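Local coordinates for protein nitrate reductase (Ulva prolifera, PDB 5YLY) that probably catalyses the NADH-dependent reduction of nitrate to nitrite, the first step of nitrate assimilation, with FAD bound in its cytochrome b5 reductase domain, at residues I72-T77 with S124-A129; K107-N112 with G170-T175; K39-I42 with V48-F51. All blocks are in the same frame, centred on the assembly; numbering follows the deposited sequence.

Contact 1 (I72-T77 with S124-A129); sequences IRKKVT and SQILEA. With FAD (flavin-adenine dinucleotide), chain C.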
loop_
_atom_site.group_PDB
_atom_site.type_symbol
_atom_site.label_atom_id
_atom_site.label_comp_id
_atom_site.label_asym_id
_atom_site.label_seq_id
_atom_site.Cartn_x
_atom_site.Cartn_y
_atom_site.Cartn_z
ATOM N N ILE A 72 3.643 13.550 -1.829
ATOM C CA ILE A 72 2.688 14.536 -2.312
ATOM C C ILE A 72 2.666 15.678 -1.322
ATOM O O ILE A 72 2.635 15.431 -0.115
ATOM C CB ILE A 72 1.294 13.899 -2.473
ATOM C CG1 ILE A 72 1.364 12.753 -3.533
ATOM C CG2 ILE A 72 0.244 14.957 -2.844
ATOM C CD1 ILE A 72 0.254 11.895 -3.609
ATOM N N ARG A 73 2.683 16.905 -1.833
ATOM C CA ARG A 73 2.708 18.067 -0.939
ATOM C C ARG A 73 1.850 19.207 -1.420
ATOM O O ARG A 73 1.525 19.294 -2.611
ATOM C CB ARG A 73 4.153 18.549 -0.692
ATOM C CG ARG A 73 4.765 19.310 -1.838
ATOM C CD ARG A 73 6.203 19.716 -1.540
ATOM N NE ARG A 73 6.595 20.782 -2.442
ATOM C CZ ARG A 73 7.668 21.549 -2.267
ATOM N NH1 ARG A 73 7.935 22.529 -3.120
ATOM N NH2 ARG A 73 8.489 21.332 -1.246
ATOM N N LYS A 74 1.535 20.128 -0.488
ATOM C CA LYS A 74 0.812 21.336 -0.808
ATOM C C LYS A 74 1.150 22.418 0.200
ATOM O O LYS A 74 1.268 22.147 1.401
ATOM C CB LYS A 74 -0.722 21.129 -0.860
ATOM C CG LYS A 74 -1.411 22.233 -1.673
ATOM C CD LYS A 74 -2.898 22.039 -1.853
ATOM C CE LYS A 74 -3.576 23.283 -2.421
ATOM N NZ LYS A 74 -3.033 23.703 -3.749
ATOM N N LYS A 75 1.275 23.639 -0.311
ATOM C CA LYS A 75 1.504 24.843 0.498
ATOM C C LYS A 75 0.111 25.359 0.867
ATOM O O LYS A 75 -0.708 25.629 -0.025
ATOM C CB LYS A 75 2.250 25.917 -0.313
ATOM C CG LYS A 75 3.751 25.777 -0.456
ATOM C CD LYS A 75 4.132 25.221 -1.820
ATOM C CE LYS A 75 4.479 23.754 -1.731
ATOM N NZ LYS A 75 3.942 22.969 -2.869
ATOM N N VAL A 76 -0.198 25.420 2.169
ATOM C CA VAL A 76 -1.504 25.882 2.674
ATOM C C VAL A 76 -1.308 26.998 3.714
ATOM O O VAL A 76 -0.178 27.238 4.148
ATOM C CB VAL A 76 -2.361 24.736 3.281
ATOM C CG1 VAL A 76 -2.675 23.656 2.237
ATOM C CG2 VAL A 76 -1.705 24.142 4.542
ATOM N N THR A 77 -2.413 27.611 4.157
ATOM C CA THR A 77 -2.379 28.616 5.225
ATOM C C THR A 77 -2.773 27.917 6.532
ATOM O O THR A 77 -3.879 27.396 6.638
ATOM C CB THR A 77 -3.242 29.842 4.868
ATOM O OG1 THR A 77 -2.769 30.396 3.638
ATOM C CG2 THR A 77 -3.192 30.921 5.935
ATOM N N SER A 124 -4.457 14.467 5.138
ATOM C CA SER A 124 -5.676 13.831 4.600
ATOM C C SER A 124 -6.866 14.834 4.580
ATOM O O SER A 124 -7.645 14.817 3.627
ATOM C CB SER A 124 -6.022 12.535 5.324
ATOM O OG SER A 124 -6.222 12.756 6.709
ATOM N N GLN A 125 -6.956 15.759 5.574
ATOM C CA GLN A 125 -8.011 16.785 5.558
ATOM C C GLN A 125 -7.691 17.850 4.491
ATOM O O GLN A 125 -8.606 18.347 3.835
ATOM C CB GLN A 125 -8.227 17.421 6.944
ATOM C CG GLN A 125 -8.752 16.442 7.962
ATOM C CD GLN A 125 -8.835 17.060 9.336
ATOM O OE1 GLN A 125 -9.876 17.567 9.736
ATOM N NE2 GLN A 125 -7.753 17.006 10.104
ATOM N N ILE A 126 -6.388 18.161 4.270
ATOM C CA ILE A 126 -6.012 19.099 3.206
ATOM C C ILE A 126 -6.503 18.540 1.868
ATOM O O ILE A 126 -7.139 19.262 1.101
ATOM C CB ILE A 126 -4.489 19.403 3.205
ATOM C CG1 ILE A 126 -4.146 20.361 4.376
ATOM C CG2 ILE A 126 -4.037 20.002 1.853
ATOM C CD1 ILE A 126 -2.644 20.368 4.743
ATOM N N LEU A 127 -6.209 17.245 1.599
ATOM C CA LEU A 127 -6.644 16.575 0.377
ATOM C C LEU A 127 -8.166 16.582 0.270
ATOM O O LEU A 127 -8.699 17.020 -0.745
ATOM C CB LEU A 127 -6.126 15.137 0.339
ATOM C CG LEU A 127 -4.598 14.975 0.184
ATOM C CD1 LEU A 127 -4.226 13.479 0.247
ATOM C CD2 LEU A 127 -4.118 15.594 -1.156
ATOM N N GLU A 128 -8.867 16.182 1.343
ATOM C CA GLU A 128 -10.341 16.160 1.347
ATOM C C GLU A 128 -10.946 17.550 1.063
ATOM O O GLU A 128 -12.012 17.638 0.450
ATOM C CB GLU A 128 -10.866 15.588 2.690
ATOM C CG GLU A 128 -12.388 15.388 2.751
ATOM C CD GLU A 128 -12.994 14.400 1.772
ATOM O OE1 GLU A 128 -12.242 13.612 1.157
ATOM O OE2 GLU A 128 -14.239 14.389 1.646
ATOM N N ALA A 129 -10.250 18.632 1.471
ATOM C CA ALA A 129 -10.760 19.986 1.248
ATOM C C ALA A 129 -10.508 20.469 -0.189
ATOM O O ALA A 129 -11.072 21.490 -0.585
ATOM C CB ALA A 129 -10.160 20.959 2.262
HETATM P PA FAD C . -1.143 13.170 10.503
HETATM O O1A FAD C . -1.404 14.605 10.768
HETATM O O2A FAD C . 0.252 12.866 10.007
HETATM O O5B FAD C . -1.502 12.339 11.851
HETATM C C5B FAD C . -0.624 11.287 12.308
HETATM C C4B FAD C . -1.420 10.052 12.651
HETATM O O4B FAD C . -2.445 10.354 13.625
HETATM C C3B FAD C . -2.183 9.408 11.503
HETATM O O3B FAD C . -1.328 8.648 10.651
HETATM C C2B FAD C . -3.208 8.550 12.249
HETATM O O2B FAD C . -2.692 7.272 12.598
HETATM C C1B FAD C . -3.483 9.390 13.513
HETATM N N9A FAD C . -4.776 10.077 13.517
HETATM C C8A FAD C . -4.991 11.425 13.389
HETATM N N7A FAD C . -6.258 11.768 13.391
HETATM C C5A FAD C . -6.925 10.559 13.519
HETATM C C6A FAD C . -8.297 10.225 13.525
HETATM N N6A FAD C . -9.270 11.084 13.210
HETATM N N1A FAD C . -8.628 8.926 13.706
HETATM C C2A FAD C . -7.647 8.021 13.822
HETATM N N3A FAD C . -6.324 8.212 13.777
HETATM C C4A FAD C . -6.026 9.510 13.620
HETATM N N1 FAD C . -2.315 6.776 3.312
HETATM C C2 FAD C . -3.464 6.664 2.574
HETATM O O2 FAD C . -4.543 7.073 3.027
HETATM N N3 FAD C . -3.413 6.085 1.295
HETATM C C4 FAD C . -2.270 5.584 0.675
HETATM O O4 FAD C . -2.310 5.181 -0.471
HETATM C C4X FAD C . -1.057 5.679 1.484
HETATM N N5 FAD C . 0.057 5.194 0.992
HETATM C C5X FAD C . 1.206 5.251 1.786
HETATM C C6 FAD C . 2.397 4.708 1.284
HETATM C C7 FAD C . 3.572 4.742 2.035
HETATM C C7M FAD C . 4.819 4.115 1.464
HETATM C C8 FAD C . 3.564 5.334 3.328
HETATM C C8M FAD C . 4.834 5.434 4.153
HETATM C C9 FAD C . 2.374 5.855 3.835
HETATM C C9A FAD C . 1.197 5.825 3.073
HETATM N N10 FAD C . -0.031 6.381 3.551
HETATM C C10 FAD C . -1.184 6.305 2.796
HETATM C "C1'" FAD C . -0.093 7.176 4.791
HETATM C "C2'" FAD C . 0.153 8.666 4.553
HETATM O "O2'" FAD C . 1.533 8.913 4.273
HETATM C "C3'" FAD C . -0.270 9.533 5.739
HETATM O "O3'" FAD C . 0.444 9.140 6.905
HETATM C "C4'" FAD C . -1.779 9.556 5.997
HETATM O "O4'" FAD C . -2.433 10.130 4.865
HETATM C "C5'" FAD C . -2.171 10.328 7.242
HETATM O "O5'" FAD C . -1.510 11.611 7.220
HETATM P P FAD C . -2.202 12.923 7.845
HETATM O O1P FAD C . -1.368 14.105 7.534
HETATM O O2P FAD C . -3.659 12.985 7.459
HETATM O O3P FAD C . -2.142 12.593 9.398
#

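Contact 2 (K107-N112 with G170-T175); sequences KIYKAN and GGTGLT. With FAD (flavin-adenine dinucleotide), chain C.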
loop_
_atom_site.group_PDB
_atom_site.type_symbol
_atom_site.label_atom_id
_atom_site.label_comp_id
_atom_site.label_asym_id
_atom_site.label_seq_id
_atom_site.Cartn_x
_atom_site.Cartn_y
_atom_site.Cartn_z
ATOM N N LYS A 107 -7.488 7.483 3.275
ATOM C CA LYS A 107 -8.301 7.448 4.498
ATOM C C LYS A 107 -8.277 8.884 5.080
ATOM O O LYS A 107 -7.199 9.425 5.366
ATOM C CB LYS A 107 -7.684 6.452 5.506
ATOM C CG LYS A 107 -8.431 6.400 6.860
ATOM C CD LYS A 107 -9.792 5.753 6.768
ATOM C CE LYS A 107 -10.155 5.098 8.094
ATOM N NZ LYS A 107 -11.355 4.230 7.948
ATOM N N ILE A 108 -9.453 9.506 5.243
ATOM C CA ILE A 108 -9.548 10.873 5.776
ATOM C C ILE A 108 -9.674 10.825 7.283
ATOM O O ILE A 108 -10.629 10.252 7.803
ATOM C CB ILE A 108 -10.695 11.701 5.094
ATOM C CG1 ILE A 108 -10.729 11.531 3.545
ATOM C CG2 ILE A 108 -10.622 13.190 5.490
ATOM C CD1 ILE A 108 -9.448 11.874 2.747
ATOM N N TYR A 109 -8.682 11.388 7.988
ATOM C CA TYR A 109 -8.667 11.425 9.455
ATOM C C TYR A 109 -9.272 12.736 9.848
ATOM O O TYR A 109 -8.603 13.775 9.873
ATOM C CB TYR A 109 -7.243 11.252 9.999
ATOM C CG TYR A 109 -6.662 9.883 9.758
ATOM C CD1 TYR A 109 -7.177 8.760 10.402
ATOM C CD2 TYR A 109 -5.561 9.709 8.926
ATOM C CE1 TYR A 109 -6.630 7.494 10.195
ATOM C CE2 TYR A 109 -5.013 8.447 8.702
ATOM C CZ TYR A 109 -5.543 7.344 9.349
ATOM O OH TYR A 109 -5.002 6.101 9.124
ATOM N N LYS A 110 -10.589 12.700 10.055
ATOM C CA LYS A 110 -11.372 13.879 10.345
ATOM C C LYS A 110 -11.217 14.357 11.768
ATOM O O LYS A 110 -10.942 13.570 12.675
ATOM C CB LYS A 110 -12.847 13.650 9.967
ATOM C CG LYS A 110 -13.017 13.429 8.469
ATOM C CD LYS A 110 -14.442 13.128 8.070
ATOM C CE LYS A 110 -14.483 12.722 6.624
ATOM N NZ LYS A 110 -15.850 12.364 6.191
ATOM N N ALA A 111 -11.358 15.672 11.948
ATOM C CA ALA A 111 -11.284 16.323 13.244
ATOM C C ALA A 111 -12.573 16.054 14.026
ATOM O O ALA A 111 -13.627 15.838 13.418
ATOM C CB ALA A 111 -11.091 17.823 13.059
ATOM N N ASN A 112 -12.466 16.033 15.370
ATOM C CA ASN A 112 -13.558 15.863 16.339
ATOM C C ASN A 112 -14.343 14.544 16.153
ATOM O O ASN A 112 -15.575 14.510 16.288
ATOM C CB ASN A 112 -14.491 17.095 16.342
ATOM C CG ASN A 112 -13.765 18.422 16.364
ATOM O OD1 ASN A 112 -13.191 18.828 17.379
ATOM N ND2 ASN A 112 -13.776 19.124 15.238
ATOM N N GLY A 170 -0.835 -2.986 7.662
ATOM C CA GLY A 170 -1.678 -2.421 8.709
ATOM C C GLY A 170 -2.257 -1.120 8.193
ATOM O O GLY A 170 -1.517 -0.302 7.647
ATOM N N GLY A 171 -3.577 -0.962 8.284
ATOM C CA GLY A 171 -4.286 0.251 7.871
ATOM C C GLY A 171 -3.953 0.759 6.479
ATOM O O GLY A 171 -4.118 0.038 5.494
ATOM N N THR A 172 -3.411 2.000 6.400
ATOM C CA THR A 172 -3.023 2.629 5.113
ATOM C C THR A 172 -1.780 1.969 4.486
ATOM O O THR A 172 -1.499 2.203 3.304
ATOM C CB THR A 172 -2.861 4.158 5.269
ATOM O OG1 THR A 172 -1.842 4.447 6.210
ATOM C CG2 THR A 172 -4.156 4.857 5.653
ATOM N N GLY A 173 -1.113 1.081 5.236
ATOM C CA GLY A 173 0.010 0.302 4.709
ATOM C C GLY A 173 -0.414 -0.655 3.606
ATOM O O GLY A 173 0.426 -1.301 2.964
ATOM N N LEU A 174 -1.732 -0.770 3.360
ATOM C CA LEU A 174 -2.178 -1.644 2.298
ATOM C C LEU A 174 -1.747 -1.245 0.878
ATOM O O LEU A 174 -1.451 -2.144 0.090
ATOM C CB LEU A 174 -3.720 -1.847 2.323
ATOM C CG LEU A 174 -4.227 -2.780 1.210
ATOM C CD1 LEU A 174 -3.888 -4.252 1.455
ATOM C CD2 LEU A 174 -5.672 -2.512 0.841
ATOM N N THR A 175 -1.808 0.051 0.499
ATOM C CA THR A 175 -1.596 0.409 -0.935
ATOM C C THR A 175 -0.202 0.027 -1.468
ATOM O O THR A 175 -0.189 -0.458 -2.606
ATOM C CB THR A 175 -1.980 1.830 -1.235
ATOM O OG1 THR A 175 -1.187 2.694 -0.443
ATOM C CG2 THR A 175 -3.480 2.079 -0.966
HETATM P PA FAD C . -1.143 13.170 10.503
HETATM O O1A FAD C . -1.404 14.605 10.768
HETATM O O2A FAD C . 0.252 12.866 10.007
HETATM O O5B FAD C . -1.502 12.339 11.851
HETATM C C5B FAD C . -0.624 11.287 12.308
HETATM C C4B FAD C . -1.420 10.052 12.651
HETATM O O4B FAD C . -2.445 10.354 13.625
HETATM C C3B FAD C . -2.183 9.408 11.503
HETATM O O3B FAD C . -1.328 8.648 10.651
HETATM C C2B FAD C . -3.208 8.550 12.249
HETATM O O2B FAD C . -2.692 7.272 12.598
HETATM C C1B FAD C . -3.483 9.390 13.513
HETATM N N9A FAD C . -4.776 10.077 13.517
HETATM C C8A FAD C . -4.991 11.425 13.389
HETATM N N7A FAD C . -6.258 11.768 13.391
HETATM C C5A FAD C . -6.925 10.559 13.519
HETATM C C6A FAD C . -8.297 10.225 13.525
HETATM N N6A FAD C . -9.270 11.084 13.210
HETATM N N1A FAD C . -8.628 8.926 13.706
HETATM C C2A FAD C . -7.647 8.021 13.822
HETATM N N3A FAD C . -6.324 8.212 13.777
HETATM C C4A FAD C . -6.026 9.510 13.620
HETATM N N1 FAD C . -2.315 6.776 3.312
HETATM C C2 FAD C . -3.464 6.664 2.574
HETATM O O2 FAD C . -4.543 7.073 3.027
HETATM N N3 FAD C . -3.413 6.085 1.295
HETATM C C4 FAD C . -2.270 5.584 0.675
HETATM O O4 FAD C . -2.310 5.181 -0.471
HETATM C C4X FAD C . -1.057 5.679 1.484
HETATM N N5 FAD C . 0.057 5.194 0.992
HETATM C C5X FAD C . 1.206 5.251 1.786
HETATM C C6 FAD C . 2.397 4.708 1.284
HETATM C C7 FAD C . 3.572 4.742 2.035
HETATM C C7M FAD C . 4.819 4.115 1.464
HETATM C C8 FAD C . 3.564 5.334 3.328
HETATM C C8M FAD C . 4.834 5.434 4.153
HETATM C C9 FAD C . 2.374 5.855 3.835
HETATM C C9A FAD C . 1.197 5.825 3.073
HETATM N N10 FAD C . -0.031 6.381 3.551
HETATM C C10 FAD C . -1.184 6.305 2.796
HETATM C "C1'" FAD C . -0.093 7.176 4.791
HETATM C "C2'" FAD C . 0.153 8.666 4.553
HETATM O "O2'" FAD C . 1.533 8.913 4.273
HETATM C "C3'" FAD C . -0.270 9.533 5.739
HETATM O "O3'" FAD C . 0.444 9.140 6.905
HETATM C "C4'" FAD C . -1.779 9.556 5.997
HETATM O "O4'" FAD C . -2.433 10.130 4.865
HETATM C "C5'" FAD C . -2.171 10.328 7.242
HETATM O "O5'" FAD C . -1.510 11.611 7.220
HETATM P P FAD C . -2.202 12.923 7.845
HETATM O O1P FAD C . -1.368 14.105 7.534
HETATM O O2P FAD C . -3.659 12.985 7.459
HETATM O O3P FAD C . -2.142 12.593 9.398
#

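Contact 3 (K39-I42 with V48-F51); sequences KEKI and VTLF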
loop_
_atom_site.group_PDB
_atom_site.type_symbol
_atom_site.label_atom_id
_atom_site.label_comp_id
_atom_site.label_asym_id
_atom_site.label_seq_id
_atom_site.Cartn_x
_atom_site.Cartn_y
_atom_site.Cartn_z
ATOM N N LYS A 39 -8.554 16.047 -11.018
ATOM C CA LYS A 39 -9.538 15.836 -12.088
ATOM C C LYS A 39 -10.883 15.321 -11.579
ATOM O O LYS A 39 -11.904 15.666 -12.151
ATOM C CB LYS A 39 -8.984 14.896 -13.187
ATOM C CG LYS A 39 -7.686 15.405 -13.850
ATOM C CD LYS A 39 -7.939 16.682 -14.648
ATOM C CE LYS A 39 -6.682 17.141 -15.379
ATOM N NZ LYS A 39 -7.001 18.160 -16.419
ATOM N N GLU A 40 -10.890 14.476 -10.523
ATOM C CA GLU A 40 -12.118 13.943 -9.931
ATOM C C GLU A 40 -11.855 13.663 -8.487
ATOM O O GLU A 40 -10.742 13.297 -8.158
ATOM C CB GLU A 40 -12.543 12.600 -10.602
ATOM C CG GLU A 40 -12.816 12.713 -12.094
ATOM C CD GLU A 40 -13.397 11.465 -12.726
ATOM O OE1 GLU A 40 -12.683 10.750 -13.470
ATOM O OE2 GLU A 40 -14.585 11.198 -12.464
ATOM N N LYS A 41 -12.895 13.779 -7.639
ATOM C CA LYS A 41 -12.778 13.479 -6.201
ATOM C C LYS A 41 -14.006 12.641 -5.915
ATOM O O LYS A 41 -15.130 13.147 -5.989
ATOM C CB LYS A 41 -12.792 14.787 -5.376
ATOM C CG LYS A 41 -12.711 14.527 -3.866
ATOM C CD LYS A 41 -12.457 15.803 -3.049
ATOM C CE LYS A 41 -13.669 16.647 -2.886
ATOM N NZ LYS A 41 -13.430 17.734 -1.896
ATOM N N ILE A 42 -13.811 11.319 -5.729
ATOM C CA ILE A 42 -14.932 10.386 -5.631
ATOM C C ILE A 42 -14.979 9.632 -4.292
ATOM O O ILE A 42 -14.015 8.971 -3.952
ATOM C CB ILE A 42 -14.803 9.379 -6.805
ATOM C CG1 ILE A 42 -14.838 10.115 -8.194
ATOM C CG2 ILE A 42 -15.932 8.308 -6.732
ATOM C CD1 ILE A 42 -14.339 9.242 -9.348
ATOM N N VAL A 48 -13.302 7.529 3.221
ATOM C CA VAL A 48 -12.298 7.118 2.240
ATOM C C VAL A 48 -12.666 7.805 0.933
ATOM O O VAL A 48 -13.814 7.686 0.479
ATOM C CB VAL A 48 -12.144 5.582 2.062
ATOM C CG1 VAL A 48 -11.023 5.255 1.066
ATOM C CG2 VAL A 48 -11.889 4.896 3.413
ATOM N N THR A 49 -11.711 8.550 0.363
ATOM C CA THR A 49 -11.916 9.255 -0.903
ATOM C C THR A 49 -10.884 8.866 -1.911
ATOM O O THR A 49 -9.700 8.705 -1.565
ATOM C CB THR A 49 -11.935 10.779 -0.677
ATOM O OG1 THR A 49 -13.005 11.110 0.227
ATOM C CG2 THR A 49 -12.128 11.574 -2.004
ATOM N N LEU A 50 -11.318 8.746 -3.189
ATOM C CA LEU A 50 -10.395 8.511 -4.306
ATOM C C LEU A 50 -10.155 9.866 -4.966
ATOM O O LEU A 50 -11.114 10.582 -5.293
ATOM C CB LEU A 50 -10.962 7.511 -5.341
ATOM C CG LEU A 50 -9.993 7.202 -6.493
ATOM C CD1 LEU A 50 -9.999 5.708 -6.901
ATOM C CD2 LEU A 50 -10.219 8.173 -7.710
ATOM N N PHE A 51 -8.880 10.240 -5.108
ATOM C CA PHE A 51 -8.493 11.495 -5.745
ATOM C C PHE A 51 -7.853 11.124 -7.066
ATOM O O PHE A 51 -6.866 10.386 -7.078
ATOM C CB PHE A 51 -7.473 12.261 -4.875
ATOM C CG PHE A 51 -8.048 12.696 -3.557
ATOM C CD1 PHE A 51 -8.719 13.909 -3.442
ATOM C CD2 PHE A 51 -7.980 11.862 -2.443
ATOM C CE1 PHE A 51 -9.272 14.301 -2.218
ATOM C CE2 PHE A 51 -8.556 12.234 -1.228
ATOM C CZ PHE A 51 -9.206 13.455 -1.122
#

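Contact 1 (I72-T77 with S124-A129)
Val76 and Ile126 reach toward each other and meet tip to tip, methyl against methyl, just past the end of strand 69-75. Ile126 holds CG1 anti to its carbonyl carbon (chi1 -75°) and continues nearly straight through chi2 (162°), so that CG2 and CD1 form two prongs directed at Val76. Val76 fits one methyl to both: its CG1 lies 3.9 Å from Ile126 CG2 and 4.1 Å from Ile126 CD1. Its other branch, CG2, stands between the backbone N and the carbonyl carbon and reaches the same Ile126 CD1 at 3.9 Å. Lys74 adds a looser touch with its aliphatic stem, CD lying 4.4 Å from Ile126 CG2, before its ammonium turns away to the carbonyl oxygen of Thr135.

The pair packs one side of helix 122-129 against the antiparallel barrel of an FAD-binding domain of the ferredoxin reductase type, in which the N-terminal turn of this helix faces the flavin pyrophosphate. Ser124 shows what that turn does. Its backbone N donates to O2P of FAD at 2.9 Å, and its hydroxyl OG donates to the same oxygen at 2.7 Å. Chi1 near 59° brings OG round to the side of its own N-H, making the grip on O2P a double one, while OG also accepts a bond from Tyr109 N. With Lys122 N and Phe123 N likewise bonded to FAD, the positive end of the helix dipole would be expected to offset phosphate charge. Deeper inside, Ile72 packs on Phe123 and Leu127 on Val106.

Contact 2 (K107-N112 with G170-T175)
Thr172 rests its methyl CG2 against two residues of 107-112, Lys107 CB at 3.9 Å and Tyr109 OH at 3.8 Å. This is light van der Waals contact, and the flavin makes the corner tight. Thr172 CB sits over a face of the isoalloxazine, 3.3 Å from FAD N1, while Lys107 N donates to FAD O2 at 3.0 Å. With OG1 of Thr172 turned between the backbone N and the carbonyl carbon (chi1 61°), CG2 is left directed at the lysine and tyrosine.

Here the FAD-binding and NAD-binding domains meet across the cofactor, the second contributing a glycine-rich turn that leads into helix 174-185. Gly173 N bonds to Gly170 O within that turn, and Thr175 OG1 donates to FAD O4 at 2.7 Å, so both domains hold the flavin pyrimidine.

Tyr109 is sandwiched: FAD C2B lies 3.9 Å above its ring centre, Tyr109 CD1 comes to 3.5 Å from adenine C4A on that same face, and Lys107 CG covers the rim of the opposite face. Lys107 itself bends away, its NZ in salt bridges with Asp205 and Asp47. Beyond Lys110, whose O lies close to FAD N6A, the segment runs out toward solvent to Asn112, exposed and poorly ordered.

Contact 3 (K39-I42 with V48-F51)
Lys41 and Phe51 are brought side by side by their first torsions: the lysine carries CG opposite its backbone N (chi1 178°), whereas the phenylalanine carries CG opposite its carbonyl carbon. Both then point the same way from one face of the beta hairpin formed by strands 34-43 and 48-54, two neighbouring strands of the FAD-binding barrel, whose short segments run antiparallel at 168°. Lys41 CD comes to 3.6 Å from Phe51 CE1, approaching the ring obliquely. A third member closes the cluster. Thr49 CG2 lies 3.5 Å from Lys41 CG and at the same time covers the rim of one ring face of Phe51.

The polar ends of Lys41 and Thr49 turn to the C-terminal part of helix 122-129 and the residues that follow. A bend at chi3 (77°) lifts the Lys41 ammonium away from the hairpin to the carbonyl oxygens of Glu128 and Leu130, where its charge would suit the negative end of the helix dipole. Thr49 OG1 bonds to Glu128 OE1, and Phe51 packs on Leu127 and Val106 beneath, so the hairpin, the helix and strand 101-107 share one core.

On the other face Ile42 and Leu50 form a hydrogen-bonded pair. Ile42 N donates to Leu50 O at 2.8 Å; Leu50 N returns a bond of 2.8 Å to Ile42 O. Lys41 and Phe51 make the adjoining non-hydrogen-bonded pair, and beyond them Lys39 and Glu40 together face Arg52 in a classic beta bulge, with Glu40 OE1 salt-bridged to Arg52 NH1. Leu50 O has a second visitor besides Ile42 N: a CA-H...O contact from Lys41 CA at 3.5 Å.

Followed from the N terminus, the chain first makes contact 3, which closes the short hairpin loop between Ile42 and Val48 before any other contact opens. The chain then enters contact 1 at 72-77, passes the first half of contact 2 at 107-112, and returns to contact 1 at 124-129; only at 170-175 does contact 2 close. Contacts 1 and 2 therefore cross, while contact 3 stands in series with both. Contact 3 pairs two neighbouring strands of the FAD-binding barrel, contact 1 sets helix 122-129 against the end of another, and contact 2 spans to the NAD-binding domain. FAD joins contacts 1 and 2, meeting the first through its diphosphate and the second through its flavin and adenine.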